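L-lactate dehydrogenase (Trichomonas vaginalis, PDB 4UUL) probably reduces pyruvate to lactate with NADH as a trichomonad enzyme of the lactate/malate dehydrogenase superfamily, related in sequence to malate dehydrogenases. Local coordinates at residues 273-276 with 277-281; 244-247 with 248-252; 214-218 with 219-223; 136-139 with 140-144; 163-166 with 167-170. The protein carries 1 engineered substitution. All blocks are in the same frame, centred on the assembly; numbering follows the deposited sequence. Where two conformers were deposited one is given.

Contact 1 of 5, residues 273-276 with 277-281; sequences EGNP and YGIKP
The carboxamide of Asn275 lies across the mouth of a loop and bonds to backbone atoms of Tyr277 and Ile279 on the far side. Its CG sits between the backbone N and the carbonyl carbon (chi1 78°), which turns the amide inward over the bend. OD1 accepts twice: Tyr277 N stands 3.0 Å from Asn275 OD1, tilted from the carbonyl plane, while Ile279 N, 3.3 Å from Asn275 OD1, lies in that plane on a lone pair. The other end donates, Asn275 ND2 to Ile279 O at 2.9 Å, with the oxygen almost exactly in the amide plane. Beside this, Pro276 CG rests over one face of the Tyr277 ring in a CH-pi contact, 3.9 Å from its centroid; the ring's OH turns away to Val300 and Phe303. A water joins Asn275 O to Gly278 N. The bond from Tyr277 N makes an Asx turn in the loop joining strands 265-270 and 284-291. With both ends of the amide engaged, and ND2 also bonded to Pro272 O, flipping it would set like against like.

Contact 2 of 5, residues 244-247 with 248-252; sequences PTKA and AIQHM
Pro244 O receives Ala248 N at 2.8 Å, one of the run of i to i+4 bonds along helix 242-257. Thr245 follows with a straighter bond, the N-H of Ile249 pointing at Thr245 O with an angle of 178° at the hydrogen. The side chains of these two residues lie side by side and point the same way in one of the two Ile249 conformers, while Thr245 OG1 turns back to Ala241 O. Lys246 carries the polar side-chain contact. Its chain leaves with CG anti to the backbone N and then bends at chi2 (-84°), which brings the ammonium round to the extended Gln250. Lys246 NZ donates to Gln250 OE1 at 2.9 Å from well above the carbonyl plane, not along a lone pair. The ammonium also bonds to Cys59 O of the second subunit, and Gln250 OE1 takes a further bond from Asn160, which links the subunit boundary to helix 156-170. Ala247 continues the series, its O accepting from His251 N, and the His251 side chain hydrogen-bonds through NE2 to Ser152 OG. The contact is centred about 8 Å from the centre of the chain: Thr245 and Ile249 face helix 15-25, next to Ile16, which contacts NADH when the cofactor is bound, Ala247 and Gln250 meet Met156 of helix 156-170, and Ala248 and Met252 pack on Phe84 of strand 82-85.

Contact 3 of 5, residues 214-218 with 219-223; sequences HDYVF and DTFFK
One face of the Tyr216 ring receives Phe221 CB, which stands 4.1 Å from the ring centroid in a CH-pi contact offset toward the rim. The Phe221 ring in turn has Tyr216 OH at its edge, 3.6 Å from Phe221 CD1, and the two planes meet obliquely at 48°. Tyr216 swings its ring forward along the helix with CG anti to the backbone N (chi1 177°), and its OH hydrogen-bonds to Glu165 of helix 156-170. Within the first segment, Val217 CG1 sits over the centre of the Phe218 ring. The backbone beneath departs from a regular alpha-helix: a wider, pi-type turn makes Thr220 N bond to Asp215 O at 3.1 Å and Phe221 N to Tyr216 O at 2.8 Å, both i to i+5. Helix 214-236 is kinked here, its short axes differing by 32°. A water fills in at the break, donating to Val217 O and accepting from Phe222 N at 2.8 Å. From the kink onward, Asp219 OD2 takes a salt bridge from Lys223 NZ, on its syn lone pair.

Contact 4 of 5, residues 136-139 with 140-144; sequences CEIA and MLHAK
Ile138 O is gripped twice by His142, by the ring through ND1 at 2.9 Å and by the backbone N at 3.2 Å, the two donors arriving from opposite faces of the carbonyl plane. This is the C-terminal end of helix 132-141, where His142 is the first residue to leave helical angles, within the beta-alpha-beta unit of strands 124-127 and 151-153 in the Rossmann-type domain. The imidazole meets its acceptor edge-on, with Ile138 O in the ring plane. CG stands beside the backbone N (chi1 -66°), which folds the ring back alongside Ile138, whose CG2 is 3.8 Å from His142 ND1. Next to Ile138, Glu137 bends at chi2 and lies across two apolar chains. Ile138 and Leu141 also face helix 307-337, where Lys324 makes a long, weak ion pair with Glu137, whereas Met140 packs on Phe151. The two carboxylate oxygens divide their neighbours: Glu137 OE2 lies 3.5 Å from Leu141 CG, and Glu137 OE1 comes 3.2 Å from Met140 CE.

Contact 5 of 5, residues 163-166 with 167-170; sequences YYEV and ASKL
In one of its two conformers, Ser168 OG turns back along its helix to the carbonyls of the preceding turn, 2.9 Å from Glu165 O and 3.2 Å from Tyr164 O. Its one proton can serve either oxygen, and the position follows from chi1 of 67°, with OG between the backbone N and the carbonyl carbon. In this conformer a water donates to Ser168 OG at 2.7 Å and, weakly, to Glu165 OE1, so that it spans the two side chains. Backbone bonds of i to i+4 type run underneath: Ala167 N to Tyr163 O, Ser168 N to Tyr164 O, Lys169 N to Glu165 O and Leu170 N to Val166 O.

The apolar part is a single tight pair. Val166 and Leu170 lie side by side and point the same way, with Val166 CG1 only 3.5 Å from Leu170 CD1, closer than carbons usually sit; Leu194 and Ile180 also pack on Val166.

The charged side chain of Glu165 is engaged by the neighbouring helix 214-236, where Lys224 forms a salt bridge with OE2 beside its other partner, Tyr216, while Lys169 NZ stays 6.3 Å from Glu165 OE2. Tyr164 packs on Glu57 of the second subunit, and Val166 and Ala167 lie on strand 177-183. The result is an amphipathic alpha-helix, with Val166, Ala167 and Leu170 buried and Ser168 and Lys169 exposed.

Overall arrangement
All five contacts are local, within a helix, at a helix end or round a loop, and they stand in series along the chain, so none nests within or crosses another. Contact 4 comes first and ends helix 132-141, which connects strands 124-127 and 151-153 of the parallel nucleotide-binding sheet. Contact 5 follows on helix 156-170 and contact 3 on helix 214-236; these two touch, with Phe221 packed on Val166, tying the two helices together. Contact 2, on the next helix, 242-257, lies nearer the middle of the chain and joins helices 15-25 and 156-170, strand 82-85 and the second subunit. Contact 1 closes the loop between strands 265-270 and 284-291, its nearest atoms about 7 Å from contact 4.

Contact 1 of 5, residues 273-276 with 277-281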
loop_
_atom_site.group_PDB
_atom_site.type_symbol
_atom_site.label_atom_id
_atom_site.label_comp_id
_atom_site.label_asym_id
_atom_site.label_seq_id
_atom_site.Cartn_x
_atom_site.Cartn_y
_atom_site.Cartn_z
ATOM N N GLU B 273 2.064 -1.242 -36.272
ATOM C CA GLU B 273 2.549 -1.470 -37.629
ATOM C C GLU B 273 3.712 -0.554 -37.966
ATOM O O GLU B 273 4.677 -0.969 -38.645
ATOM C CB GLU B 273 1.433 -1.302 -38.668
ATOM C CG GLU B 273 1.857 -1.714 -40.112
ATOM C CD GLU B 273 0.696 -1.694 -41.094
ATOM O OE1 GLU B 273 -0.468 -1.635 -40.640
ATOM O OE2 GLU B 273 0.952 -1.739 -42.322
ATOM N N GLY B 274 3.664 0.690 -37.548
ATOM C CA GLY B 274 4.795 1.536 -37.980
ATOM C C GLY B 274 6.097 1.485 -37.185
ATOM O O GLY B 274 6.956 2.328 -37.391
ATOM N N ASN B 275 6.255 0.520 -36.275
ATOM C CA ASN B 275 7.293 0.648 -35.255
ATOM C C ASN B 275 8.696 0.672 -35.828
ATOM O O ASN B 275 8.972 0.052 -36.849
ATOM C CB ASN B 275 7.150 -0.416 -34.155
ATOM C CG ASN B 275 7.656 -1.782 -34.584
ATOM O OD1 ASN B 275 8.848 -2.094 -34.505
ATOM N ND2 ASN B 275 6.757 -2.601 -35.037
ATOM N N PRO B 276 9.616 1.386 -35.170
ATOM C CA PRO B 276 10.910 1.530 -35.852
ATOM C C PRO B 276 11.923 0.456 -35.468
ATOM O O PRO B 276 13.101 0.598 -35.835
ATOM C CB PRO B 276 11.377 2.915 -35.418
ATOM C CG PRO B 276 10.803 3.045 -34.040
ATOM C CD PRO B 276 9.451 2.357 -34.085
ATOM N N TYR B 277 11.482 -0.622 -34.798
ATOM C CA TYR B 277 12.438 -1.616 -34.275
ATOM C C TYR B 277 12.337 -2.988 -34.938
ATOM O O TYR B 277 12.926 -3.965 -34.479
ATOM C CB TYR B 277 12.330 -1.686 -32.760
ATOM C CG TYR B 277 12.661 -0.341 -32.144
ATOM C CD1 TYR B 277 13.909 0.254 -32.331
ATOM C CD2 TYR B 277 11.724 0.342 -31.392
ATOM C CE1 TYR B 277 14.188 1.527 -31.844
ATOM C CE2 TYR B 277 12.006 1.591 -30.853
ATOM C CZ TYR B 277 13.245 2.176 -31.063
ATOM O OH TYR B 277 13.567 3.433 -30.582
ATOM N N GLY B 278 11.602 -3.057 -36.053
ATOM C CA GLY B 278 11.589 -4.269 -36.842
ATOM C C GLY B 278 10.785 -5.405 -36.230
ATOM O O GLY B 278 11.091 -6.586 -36.481
ATOM N N ILE B 279 9.755 -5.072 -35.461
ATOM C CA ILE B 279 8.925 -6.105 -34.849
ATOM C C ILE B 279 7.633 -6.245 -35.666
ATOM O O ILE B 279 7.006 -5.271 -36.043
ATOM C CB ILE B 279 8.574 -5.726 -33.392
ATOM C CG1 ILE B 279 9.831 -5.320 -32.629
ATOM C CG2 ILE B 279 7.862 -6.884 -32.709
ATOM C CD1 ILE B 279 10.939 -6.306 -32.613
ATOM N N LYS B 280 7.273 -7.477 -35.929
ATOM C CA LYS B 280 6.084 -7.783 -36.720
ATOM C C LYS B 280 4.786 -7.577 -35.929
ATOM O O LYS B 280 4.693 -8.002 -34.770
ATOM C CB LYS B 280 6.171 -9.222 -37.159
ATOM C CG LYS B 280 5.101 -9.603 -38.143
ATOM C CD LYS B 280 5.117 -11.076 -38.501
ATOM C CE LYS B 280 4.151 -11.385 -39.625
ATOM N NZ LYS B 280 4.655 -10.917 -40.928
ATOM N N PRO B 281 3.760 -6.971 -36.523
ATOM C CA PRO B 281 2.438 -6.898 -35.892
ATOM C C PRO B 281 1.880 -8.260 -35.607
ATOM O O PRO B 281 2.205 -9.242 -36.286
ATOM C CB PRO B 281 1.591 -6.185 -36.930
ATOM C CG PRO B 281 2.592 -5.420 -37.784
ATOM C CD PRO B 281 3.803 -6.270 -37.839
HETATM O O HOH W 1 10.689 -1.446 -38.116
#

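Contact 2 of 5, residues 244-247 with 248-252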
loop_
_atom_site.group_PDB
_atom_site.type_symbol
_atom_site.label_atom_id
_atom_site.label_comp_id
_atom_site.label_asym_id
_atom_site.label_seq_id
_atom_site.Cartn_x
_atom_site.Cartn_y
_atom_site.Cartn_z
ATOM N N PRO B 244 4.934 -5.619 -7.557
ATOM C CA PRO B 244 4.106 -5.565 -8.788
ATOM C C PRO B 244 2.988 -4.551 -8.670
ATOM O O PRO B 244 2.625 -3.948 -9.672
ATOM C CB PRO B 244 3.594 -6.995 -8.952
ATOM C CG PRO B 244 3.778 -7.650 -7.626
ATOM C CD PRO B 244 4.978 -6.981 -7.000
ATOM N N THR B 245 2.460 -4.332 -7.466
ATOM C CA THR B 245 1.400 -3.349 -7.305
ATOM C C THR B 245 1.925 -1.953 -7.625
ATOM O O THR B 245 1.282 -1.166 -8.325
ATOM C CB THR B 245 0.823 -3.389 -5.886
ATOM O OG1 THR B 245 0.188 -4.651 -5.633
ATOM C CG2 THR B 245 -0.208 -2.310 -5.697
ATOM N N LYS B 246 3.114 -1.626 -7.106
ATOM C CA LYS B 246 3.757 -0.339 -7.341
ATOM C C LYS B 246 3.908 -0.135 -8.860
ATOM O O LYS B 246 3.602 0.915 -9.405
ATOM C CB LYS B 246 5.074 -0.271 -6.598
ATOM C CG LYS B 246 5.803 1.077 -6.676
ATOM C CD LYS B 246 6.658 1.294 -7.889
ATOM C CE LYS B 246 7.285 2.690 -7.849
ATOM N NZ LYS B 246 8.227 2.904 -8.969
ATOM N N ALA B 247 4.441 -1.141 -9.556
ATOM C CA ALA B 247 4.633 -1.062 -10.991
ATOM C C ALA B 247 3.299 -0.923 -11.740
ATOM O O ALA B 247 3.219 -0.198 -12.721
ATOM C CB ALA B 247 5.364 -2.312 -11.482
ATOM N N ALA B 248 2.270 -1.650 -11.294
ATOM C CA ALA B 248 0.968 -1.592 -11.924
ATOM C C ALA B 248 0.344 -0.208 -11.867
ATOM O O ALA B 248 -0.177 0.311 -12.863
ATOM C CB ALA B 248 0.040 -2.631 -11.369
ATOM N N ILE B 249 0.328 0.369 -10.689
ATOM C CA ILE B 249 -0.169 1.731 -10.523
ATOM C C ILE B 249 0.631 2.698 -11.360
ATOM O O ILE B 249 0.059 3.539 -12.052
ATOM C CB ILE B 249 -0.192 2.145 -9.047
ATOM C CG1 ILE B 249 -1.268 1.306 -8.329
ATOM C CG2 ILE B 249 -0.451 3.661 -8.863
ATOM C CD1 ILE B 249 -1.231 1.449 -6.857
ATOM N N GLN B 250 1.950 2.563 -11.320
ATOM C CA GLN B 250 2.841 3.424 -12.085
ATOM C C GLN B 250 2.510 3.377 -13.598
ATOM O O GLN B 250 2.368 4.398 -14.275
ATOM C CB GLN B 250 4.275 2.969 -11.852
ATOM C CG GLN B 250 5.319 3.774 -12.598
ATOM C CD GLN B 250 6.709 3.470 -12.130
ATOM O OE1 GLN B 250 6.973 2.420 -11.501
ATOM N NE2 GLN B 250 7.628 4.363 -12.424
ATOM N N HIS B 251 2.309 2.177 -14.119
ATOM C CA HIS B 251 1.951 2.006 -15.519
ATOM C C HIS B 251 0.600 2.618 -15.800
ATOM O O HIS B 251 0.443 3.396 -16.750
ATOM C CB HIS B 251 1.941 0.496 -15.830
ATOM C CG HIS B 251 1.537 0.119 -17.223
ATOM N ND1 HIS B 251 2.268 -0.737 -18.013
ATOM C CD2 HIS B 251 0.396 0.384 -17.927
ATOM C CE1 HIS B 251 1.638 -0.947 -19.140
ATOM N NE2 HIS B 251 0.485 -0.297 -19.116
ATOM N N MET B 252 -0.413 2.276 -15.000
ATOM C CA MET B 252 -1.749 2.798 -15.262
ATOM C C MET B 252 -1.793 4.329 -15.150
ATOM O O MET B 252 -2.446 4.977 -15.966
ATOM C CB MET B 252 -2.777 2.149 -14.358
ATOM C CG MET B 252 -4.225 2.509 -14.748
ATOM S SD MET B 252 -4.774 1.785 -16.300
ATOM C CE MET B 252 -5.223 0.128 -15.719
#

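Contact 3 of 5, residues 214-218 with 219-223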
loop_
_atom_site.group_PDB
_atom_site.type_symbol
_atom_site.label_atom_id
_atom_site.label_comp_id
_atom_site.label_asym_id
_atom_site.label_seq_id
_atom_site.Cartn_x
_atom_site.Cartn_y
_atom_site.Cartn_z
ATOM N N HIS B 214 31.697 -6.639 -19.599
ATOM C CA HIS B 214 30.884 -7.373 -20.537
ATOM C C HIS B 214 30.227 -8.566 -19.872
ATOM O O HIS B 214 29.064 -8.868 -20.155
ATOM C CB HIS B 214 31.769 -7.832 -21.701
ATOM C CG HIS B 214 31.092 -8.795 -22.616
ATOM N ND1 HIS B 214 31.072 -10.155 -22.382
ATOM C CD2 HIS B 214 30.399 -8.598 -23.761
ATOM C CE1 HIS B 214 30.379 -10.751 -23.333
ATOM N NE2 HIS B 214 29.960 -9.829 -24.183
ATOM N N ASP B 215 30.956 -9.253 -18.999
ATOM C CA ASP B 215 30.419 -10.464 -18.372
ATOM C C ASP B 215 29.282 -10.146 -17.410
ATOM O O ASP B 215 28.352 -10.931 -17.262
ATOM C CB ASP B 215 31.515 -11.223 -17.621
ATOM C CG ASP B 215 32.579 -11.805 -18.560
ATOM O OD1 ASP B 215 32.277 -11.988 -19.761
ATOM O OD2 ASP B 215 33.703 -12.076 -18.086
ATOM N N TYR B 216 29.367 -8.994 -16.759
ATOM C CA TYR B 216 28.264 -8.488 -15.983
ATOM C C TYR B 216 27.068 -8.169 -16.873
ATOM O O TYR B 216 25.970 -8.707 -16.696
ATOM C CB TYR B 216 28.673 -7.253 -15.170
ATOM C CG TYR B 216 27.475 -6.705 -14.421
ATOM C CD1 TYR B 216 27.081 -7.265 -13.213
ATOM C CD2 TYR B 216 26.699 -5.684 -14.958
ATOM C CE1 TYR B 216 25.938 -6.792 -12.546
ATOM C CE2 TYR B 216 25.578 -5.206 -14.316
ATOM C CZ TYR B 216 25.193 -5.766 -13.104
ATOM O OH TYR B 216 24.057 -5.266 -12.491
ATOM N N VAL B 217 27.269 -7.272 -17.833
ATOM C CA VAL B 217 26.156 -6.790 -18.662
ATOM C C VAL B 217 25.426 -7.904 -19.374
ATOM O O VAL B 217 24.186 -7.944 -19.346
ATOM C CB VAL B 217 26.646 -5.748 -19.701
ATOM C CG1 VAL B 217 25.543 -5.372 -20.654
ATOM C CG2 VAL B 217 27.236 -4.526 -18.983
ATOM N N PHE B 218 26.172 -8.798 -20.018
ATOM C CA PHE B 218 25.573 -9.751 -20.945
ATOM C C PHE B 218 25.503 -11.173 -20.405
ATOM O O PHE B 218 25.238 -12.113 -21.156
ATOM C CB PHE B 218 26.339 -9.725 -22.273
ATOM C CG PHE B 218 26.257 -8.404 -22.972
ATOM C CD1 PHE B 218 25.069 -8.008 -23.621
ATOM C CD2 PHE B 218 27.358 -7.548 -22.971
ATOM C CE1 PHE B 218 25.003 -6.766 -24.253
ATOM C CE2 PHE B 218 27.293 -6.303 -23.582
ATOM C CZ PHE B 218 26.133 -5.904 -24.226
ATOM N N ASP B 219 25.717 -11.339 -19.107
ATOM C CA ASP B 219 25.448 -12.615 -18.476
ATOM C C ASP B 219 24.902 -12.494 -17.043
ATOM O O ASP B 219 23.738 -12.836 -16.778
ATOM C CB ASP B 219 26.692 -13.481 -18.480
ATOM C CG ASP B 219 26.386 -14.889 -18.061
ATOM O OD1 ASP B 219 25.798 -15.627 -18.886
ATOM O OD2 ASP B 219 26.682 -15.242 -16.896
ATOM N N THR B 220 25.725 -12.006 -16.122
ATOM C CA THR B 220 25.333 -11.909 -14.720
ATOM C C THR B 220 24.061 -11.081 -14.511
ATOM O O THR B 220 23.175 -11.473 -13.730
ATOM C CB THR B 220 26.414 -11.221 -13.888
ATOM O OG1 THR B 220 27.650 -11.924 -14.029
ATOM C CG2 THR B 220 26.003 -11.167 -12.411
ATOM N N PHE B 221 23.986 -9.925 -15.162
ATOM C CA PHE B 221 22.896 -8.996 -14.922
ATOM C C PHE B 221 21.554 -9.683 -15.207
ATOM O O PHE B 221 20.679 -9.689 -14.349
ATOM C CB PHE B 221 23.114 -7.736 -15.744
ATOM C CG PHE B 221 21.914 -6.879 -15.866
ATOM C CD1 PHE B 221 21.495 -6.079 -14.826
ATOM C CD2 PHE B 221 21.240 -6.840 -17.056
ATOM C CE1 PHE B 221 20.354 -5.290 -14.981
ATOM C CE2 PHE B 221 20.156 -6.054 -17.217
ATOM C CZ PHE B 221 19.687 -5.310 -16.187
ATOM N N PHE B 222 21.402 -10.333 -16.357
ATOM C CA PHE B 222 20.101 -10.972 -16.657
ATOM C C PHE B 222 19.806 -12.125 -15.708
ATOM O O PHE B 222 18.635 -12.407 -15.365
ATOM C CB PHE B 222 20.016 -11.459 -18.110
ATOM C CG PHE B 222 18.664 -12.042 -18.485
ATOM C CD1 PHE B 222 17.557 -11.229 -18.610
ATOM C CD2 PHE B 222 18.512 -13.403 -18.706
ATOM C CE1 PHE B 222 16.326 -11.749 -18.966
ATOM C CE2 PHE B 222 17.284 -13.921 -19.060
ATOM C CZ PHE B 222 16.188 -13.087 -19.183
ATOM N N LYS B 223 20.847 -12.806 -15.255
ATOM C CA LYS B 223 20.642 -13.879 -14.296
ATOM C C LYS B 223 20.075 -13.325 -12.998
ATOM O O LYS B 223 19.174 -13.922 -12.412
ATOM C CB LYS B 223 21.938 -14.617 -14.024
ATOM C CG LYS B 223 22.327 -15.530 -15.172
ATOM C CD LYS B 223 23.616 -16.240 -14.871
ATOM C CE LYS B 223 24.044 -17.126 -16.015
ATOM N NZ LYS B 223 25.353 -17.739 -15.701
HETATM O O HOH W 2 22.818 -10.124 -18.816
#

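Contact 4 of 5, residues 136-139 with 140-144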
loop_
_atom_site.group_PDB
_atom_site.type_symbol
_atom_site.label_atom_id
_atom_site.label_comp_id
_atom_site.label_asym_id
_atom_site.label_seq_id
_atom_site.Cartn_x
_atom_site.Cartn_y
_atom_site.Cartn_z
ATOM N N CYS B 136 -2.808 -11.010 -22.762
ATOM C CA CYS B 136 -3.260 -9.747 -23.304
ATOM C C CYS B 136 -3.711 -9.894 -24.773
ATOM O O CYS B 136 -4.760 -9.422 -25.180
ATOM C CB CYS B 136 -2.160 -8.710 -23.179
ATOM S SG CYS B 136 -2.638 -7.023 -23.622
ATOM N N GLU B 137 -2.860 -10.538 -25.570
ATOM C CA GLU B 137 -3.207 -10.791 -26.975
ATOM C C GLU B 137 -4.536 -11.530 -27.082
ATOM O O GLU B 137 -5.374 -11.201 -27.915
ATOM C CB GLU B 137 -2.086 -11.568 -27.628
ATOM C CG GLU B 137 -2.299 -11.922 -29.088
ATOM C CD GLU B 137 -2.366 -10.784 -30.054
ATOM O OE1 GLU B 137 -1.729 -9.740 -29.824
ATOM O OE2 GLU B 137 -3.013 -10.973 -31.144
ATOM N N ILE B 138 -4.698 -12.607 -26.305
ATOM C CA ILE B 138 -5.920 -13.402 -26.368
ATOM C C ILE B 138 -7.121 -12.548 -25.965
ATOM O O ILE B 138 -8.186 -12.654 -26.603
ATOM C CB ILE B 138 -5.750 -14.697 -25.533
ATOM C CG1 ILE B 138 -4.678 -15.627 -26.156
ATOM C CG2 ILE B 138 -7.057 -15.419 -25.365
ATOM C CD1 ILE B 138 -4.984 -16.128 -27.572
ATOM N N ALA B 139 -7.015 -11.806 -24.863
ATOM C CA ALA B 139 -8.167 -10.988 -24.467
ATOM C C ALA B 139 -8.531 -10.013 -25.563
ATOM O O ALA B 139 -9.722 -9.897 -25.930
ATOM C CB ALA B 139 -7.878 -10.252 -23.197
ATOM N N MET B 140 -7.523 -9.375 -26.149
ATOM C CA MET B 140 -7.773 -8.409 -27.209
ATOM C C MET B 140 -8.435 -9.065 -28.424
ATOM O O MET B 140 -9.384 -8.506 -28.984
ATOM C CB MET B 140 -6.451 -7.751 -27.575
ATOM C CG MET B 140 -6.556 -6.770 -28.727
ATOM S SD MET B 140 -4.987 -6.029 -29.215
ATOM C CE MET B 140 -3.986 -7.428 -29.590
ATOM N N LEU B 141 -7.935 -10.220 -28.846
ATOM C CA LEU B 141 -8.536 -10.905 -30.010
ATOM C C LEU B 141 -9.982 -11.268 -29.813
ATOM O O LEU B 141 -10.727 -11.383 -30.759
ATOM C CB LEU B 141 -7.753 -12.192 -30.327
ATOM C CG LEU B 141 -6.355 -11.967 -30.947
ATOM C CD1 LEU B 141 -5.659 -13.300 -31.053
ATOM C CD2 LEU B 141 -6.404 -11.248 -32.323
ATOM N N HIS B 142 -10.374 -11.458 -28.554
ATOM C CA HIS B 142 -11.725 -11.868 -28.220
ATOM C C HIS B 142 -12.586 -10.745 -27.651
ATOM O O HIS B 142 -13.620 -10.998 -27.066
ATOM C CB HIS B 142 -11.675 -13.074 -27.298
ATOM C CG HIS B 142 -11.116 -14.280 -27.983
ATOM N ND1 HIS B 142 -9.782 -14.614 -27.952
ATOM C CD2 HIS B 142 -11.728 -15.234 -28.735
ATOM C CE1 HIS B 142 -9.582 -15.704 -28.671
ATOM N NE2 HIS B 142 -10.741 -16.104 -29.156
ATOM N N ALA B 143 -12.172 -9.506 -27.905
ATOM C CA ALA B 143 -12.923 -8.345 -27.449
ATOM C C ALA B 143 -13.414 -7.560 -28.674
ATOM O O ALA B 143 -12.809 -6.581 -29.136
ATOM C CB ALA B 143 -12.034 -7.473 -26.565
ATOM N N LYS B 144 -14.545 -7.971 -29.216
ATOM C CA LYS B 144 -14.891 -7.558 -30.568
ATOM C C LYS B 144 -15.185 -6.068 -30.712
ATOM O O LYS B 144 -14.947 -5.497 -31.777
ATOM C CB LYS B 144 -16.050 -8.390 -31.068
ATOM C CG LYS B 144 -17.389 -8.022 -30.517
ATOM C CD LYS B 144 -18.466 -8.997 -31.020
ATOM C CE LYS B 144 -19.824 -8.722 -30.396
ATOM N NZ LYS B 144 -20.881 -9.594 -30.966
#

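Contact 5 of 5, residues 163-166 with 167-170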
loop_
_atom_site.group_PDB
_atom_site.type_symbol
_atom_site.label_atom_id
_atom_site.label_comp_id
_atom_site.label_asym_id
_atom_site.label_seq_id
_atom_site.Cartn_x
_atom_site.Cartn_y
_atom_site.Cartn_z
ATOM N N TYR B 163 16.590 -1.153 -12.955
ATOM C CA TYR B 163 17.140 0.129 -12.526
ATOM C C TYR B 163 17.828 0.047 -11.169
ATOM O O TYR B 163 18.921 0.592 -11.000
ATOM C CB TYR B 163 16.048 1.221 -12.477
ATOM C CG TYR B 163 15.941 2.051 -13.746
ATOM C CD1 TYR B 163 16.688 3.204 -13.923
ATOM C CD2 TYR B 163 15.084 1.678 -14.782
ATOM C CE1 TYR B 163 16.587 3.943 -15.086
ATOM C CE2 TYR B 163 14.960 2.406 -15.950
ATOM C CZ TYR B 163 15.721 3.560 -16.086
ATOM O OH TYR B 163 15.638 4.314 -17.232
ATOM N N TYR B 164 17.196 -0.606 -10.220
ATOM C CA TYR B 164 17.828 -0.660 -8.916
ATOM C C TYR B 164 19.141 -1.441 -8.983
ATOM O O TYR B 164 20.154 -1.037 -8.409
ATOM C CB TYR B 164 16.861 -1.258 -7.914
ATOM C CG TYR B 164 17.355 -0.923 -6.495
ATOM C CD1 TYR B 164 18.278 -1.734 -5.867
ATOM C CD2 TYR B 164 16.892 0.236 -5.803
ATOM C CE1 TYR B 164 18.766 -1.469 -4.594
ATOM C CE2 TYR B 164 17.370 0.538 -4.513
ATOM C CZ TYR B 164 18.295 -0.304 -3.924
ATOM O OH TYR B 164 18.724 -0.003 -2.677
ATOM N N GLU B 165 19.163 -2.533 -9.741
ATOM C CA GLU B 165 20.351 -3.342 -9.813
ATOM C C GLU B 165 21.489 -2.545 -10.430
ATOM O O GLU B 165 22.604 -2.573 -9.953
ATOM C CB GLU B 165 20.055 -4.617 -10.608
ATOM C CG GLU B 165 21.226 -5.393 -11.078
ATOM C CD GLU B 165 22.104 -5.931 -9.928
ATOM O OE1 GLU B 165 21.620 -6.035 -8.773
ATOM O OE2 GLU B 165 23.293 -6.244 -10.181
ATOM N N VAL B 166 21.218 -1.858 -11.530
ATOM C CA VAL B 166 22.273 -1.143 -12.218
ATOM C C VAL B 166 22.742 0.043 -11.412
ATOM O O VAL B 166 23.940 0.281 -11.308
ATOM C CB VAL B 166 21.815 -0.713 -13.632
ATOM C CG1 VAL B 166 22.838 0.238 -14.246
ATOM C CG2 VAL B 166 21.597 -1.962 -14.489
ATOM N N ALA B 167 21.813 0.768 -10.811
ATOM C CA ALA B 167 22.186 1.914 -9.988
ATOM C C ALA B 167 23.063 1.441 -8.834
ATOM O O ALA B 167 24.073 2.050 -8.517
ATOM C CB ALA B 167 20.915 2.612 -9.464
ATOM N N SER B 168 22.704 0.325 -8.212
ATOM C CA SER B 168 23.508 -0.173 -7.106
ATOM C C SER B 168 24.891 -0.588 -7.599
ATOM O O SER B 168 25.877 -0.325 -6.940
ATOM C CB SER B 168 22.807 -1.297 -6.322
ATOM O OG SER B 168 22.626 -2.496 -7.059
ATOM N N LYS B 169 24.964 -1.208 -8.771
ATOM C CA LYS B 169 26.224 -1.688 -9.301
ATOM C C LYS B 169 27.166 -0.510 -9.568
ATOM O O LYS B 169 28.365 -0.582 -9.297
ATOM C CB LYS B 169 25.976 -2.510 -10.577
ATOM C CG LYS B 169 27.256 -3.055 -11.244
ATOM C CD LYS B 169 27.850 -4.202 -10.452
ATOM C CE LYS B 169 29.092 -4.724 -11.135
ATOM N NZ LYS B 169 29.615 -5.937 -10.461
ATOM N N LEU B 170 26.589 0.595 -10.033
ATOM C CA LEU B 170 27.352 1.795 -10.363
ATOM C C LEU B 170 27.568 2.766 -9.195
ATOM O O LEU B 170 28.292 3.740 -9.341
ATOM C CB LEU B 170 26.609 2.540 -11.470
ATOM C CG LEU B 170 26.503 1.834 -12.838
ATOM C CD1 LEU B 170 25.414 2.512 -13.657
ATOM C CD2 LEU B 170 27.828 1.839 -13.590
HETATM O O HOH W 3 20.949 -4.331 -5.942
#